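Long-range contact in ORF98 PTP-2 (Cydia pomonella granulosis virus, PDB 6I28), which probably removes phosphate from phosphotyrosine and phosphoserine or phosphothreonine residues of proteins, as a viral member of the dual-specificity phosphatase family: residues C41-I46 with N87-K92. Residues are numbered along the deposited sequence; the frame is centred on the assembly and turned at random. Where two conformers were deposited one is given.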
loop_
_atom_site.group_PDB
_atom_site.type_symbol
_atom_site.label_atom_id
_atom_site.label_comp_id
_atom_site.label_asym_id
_atom_site.label_seq_id
_atom_site.Cartn_x
_atom_site.Cartn_y
_atom_site.Cartn_z
ATOM N N CYS A 41 -8.002 -6.425 6.996
ATOM C CA CYS A 41 -7.836 -4.985 7.153
ATOM C C CYS A 41 -7.751 -4.372 5.757
ATOM O O CYS A 41 -7.327 -5.006 4.802
ATOM C CB CYS A 41 -6.621 -4.800 8.093
ATOM S SG CYS A 41 -5.615 -3.455 7.936
ATOM N N VAL A 42 -8.232 -3.157 5.662
ATOM C CA VAL A 42 -8.312 -2.415 4.423
ATOM C C VAL A 42 -7.732 -1.029 4.650
ATOM O O VAL A 42 -8.092 -0.352 5.606
ATOM C CB VAL A 42 -9.756 -2.334 3.911
ATOM C CG1 VAL A 42 -9.758 -1.503 2.662
ATOM C CG2 VAL A 42 -10.352 -3.703 3.650
ATOM N N VAL A 43 -6.836 -0.597 3.768
ATOM C CA VAL A 43 -6.341 0.775 3.754
ATOM C C VAL A 43 -6.843 1.415 2.460
ATOM O O VAL A 43 -6.405 1.045 1.351
ATOM C CB VAL A 43 -4.801 0.850 3.825
ATOM C CG1 VAL A 43 -4.286 2.264 3.746
ATOM C CG2 VAL A 43 -4.330 0.155 5.072
ATOM N N SER A 44 -7.578 2.465 2.590
ATOM C CA SER A 44 -8.198 3.179 1.467
ATOM C C SER A 44 -7.418 4.472 1.265
ATOM O O SER A 44 -7.457 5.395 2.107
ATOM C CB SER A 44 -9.679 3.477 1.738
ATOM O OG SER A 44 -10.504 2.337 1.874
ATOM N N LEU A 45 -6.739 4.580 0.139
ATOM C CA LEU A 45 -5.957 5.754 -0.230
ATOM C C LEU A 45 -6.687 6.399 -1.409
ATOM O O LEU A 45 -6.389 6.148 -2.586
ATOM C CB LEU A 45 -4.581 5.349 -0.590
ATOM C CG LEU A 45 -3.764 4.682 0.502
ATOM C CD1 LEU A 45 -2.388 4.400 -0.110
ATOM C CD2 LEU A 45 -3.711 5.450 1.731
ATOM N N ILE A 46 -7.699 7.198 -1.093
ATOM C CA ILE A 46 -8.571 7.770 -2.110
ATOM C C ILE A 46 -8.880 9.229 -1.812
ATOM O O ILE A 46 -8.812 9.683 -0.670
ATOM C CB ILE A 46 -9.897 6.987 -2.274
ATOM C CG1 ILE A 46 -10.712 7.020 -0.972
ATOM C CG2 ILE A 46 -9.633 5.518 -2.617
ATOM C CD1 ILE A 46 -11.998 6.261 -1.004
ATOM N N ASN A 87 3.399 1.993 9.977
ATOM C CA ASN A 87 3.221 1.445 11.314
ATOM C C ASN A 87 1.887 0.761 11.448
ATOM O O ASN A 87 1.799 -0.295 12.084
ATOM C CB ASN A 87 3.368 2.539 12.321
ATOM C CG ASN A 87 4.780 2.957 12.476
ATOM O OD1 ASN A 87 5.678 2.146 12.390
ATOM N ND2 ASN A 87 4.997 4.240 12.706
ATOM N N TYR A 88 0.841 1.289 10.802
ATOM C CA TYR A 88 -0.438 0.593 10.782
ATOM C C TYR A 88 -0.317 -0.779 10.130
ATOM O O TYR A 88 -0.732 -1.814 10.682
ATOM C CB TYR A 88 -1.456 1.441 10.065
ATOM C CG TYR A 88 -2.834 0.861 10.035
ATOM C CD1 TYR A 88 -3.711 1.017 11.114
ATOM C CD2 TYR A 88 -3.278 0.133 8.942
ATOM C CE1 TYR A 88 -4.954 0.490 11.042
ATOM C CE2 TYR A 88 -4.543 -0.384 8.882
ATOM C CZ TYR A 88 -5.397 -0.198 9.940
ATOM O OH TYR A 88 -6.648 -0.770 9.826
ATOM N N LEU A 89 0.331 -0.829 8.956
ATOM C CA LEU A 89 0.490 -2.132 8.321
ATOM C C LEU A 89 1.285 -3.086 9.214
ATOM O O LEU A 89 0.926 -4.254 9.369
ATOM C CB LEU A 89 1.209 -1.932 7.005
ATOM C CG LEU A 89 0.398 -1.188 5.916
ATOM C CD1 LEU A 89 1.417 -0.849 4.799
ATOM C CD2 LEU A 89 -0.742 -1.952 5.374
ATOM N N TRP A 90 2.404 -2.613 9.761
ATOM C CA TRP A 90 3.279 -3.447 10.575
ATOM C C TRP A 90 2.518 -4.006 11.789
ATOM O O TRP A 90 2.573 -5.208 12.063
ATOM C CB TRP A 90 4.514 -2.637 10.951
ATOM C CG TRP A 90 5.662 -3.584 11.325
ATOM C CD1 TRP A 90 6.651 -4.075 10.472
ATOM C CD2 TRP A 90 5.889 -4.177 12.572
ATOM N NE1 TRP A 90 7.464 -4.911 11.139
ATOM C CE2 TRP A 90 7.026 -5.000 12.440
ATOM C CE3 TRP A 90 5.246 -4.093 13.805
ATOM C CZ2 TRP A 90 7.519 -5.731 13.476
ATOM C CZ3 TRP A 90 5.732 -4.813 14.822
ATOM C CH2 TRP A 90 6.866 -5.633 14.668
ATOM N N LEU A 91 1.690 -3.190 12.428
ATOM C CA LEU A 91 1.005 -3.655 13.617
ATOM C C LEU A 91 -0.145 -4.610 13.283
ATOM O O LEU A 91 -0.398 -5.565 14.051
ATOM C CB LEU A 91 0.520 -2.446 14.429
ATOM C CG LEU A 91 1.619 -1.523 14.969
ATOM C CD1 LEU A 91 1.055 -0.148 15.385
ATOM C CD2 LEU A 91 2.339 -2.198 16.165
ATOM N N LYS A 92 -0.840 -4.379 12.162
ATOM C CA LYS A 92 -1.889 -5.306 11.725
ATOM C C LYS A 92 -1.305 -6.626 11.272
ATOM O O LYS A 92 -1.851 -7.694 11.565
ATOM C CB LYS A 92 -2.718 -4.678 10.627
ATOM C CG LYS A 92 -3.641 -3.531 11.175
ATOM C CD LYS A 92 -4.692 -3.930 12.238
ATOM C CE LYS A 92 -5.405 -2.695 12.742
ATOM N NZ LYS A 92 -6.454 -3.102 13.733
#
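Cys41 and Val43 of strand 41-46 pack against Tyr88 of helix 82-95. Cys41 SG lies 3.4 Å from Tyr88 CE2 and 4.5 Å from the ring centroid. Because the sulfur stands 66° off the ring normal, this sulfur-aromatic contact is oblique, made at the CE2 and hydroxyl end of the ring; Cys41 has a second conformer, for which it is doubtful. The extended chi1 of Tyr88 (-177°) carries the ring out from the helix beside Cys41 and Val43, and its hydroxyl hydrogen-bonds to Gly62 O. Val43 CG2 meets the ring from the other side of its plane, 3.9 Å from Tyr88 CE2, also obliquely. In the dual-specificity phosphatase catalytic domain, helix 82-95 lies in the connection from strand 64-68 to the parallel strand 100-103, a crossover that passes strand 41-46 between them; the helix packs on one face of this sheet, nearly antiparallel to strand 41-46 at 172°, with the axes 10.5 Å apart. Leu89 CD2 reaches Val43 CG2 at 4.2 Å, and Leu89 also touches Val100, Leu114 and Tyr118. One turn beyond Tyr88, Lys92 lays CG over the ring face on the sulfur's side, 3.9 Å above the plane and towards the rim; the same carbon is 3.8 Å from Cys41 SG. Its ammonium group leaves this apolar patch for salt bridges with Glu96 and Asp63.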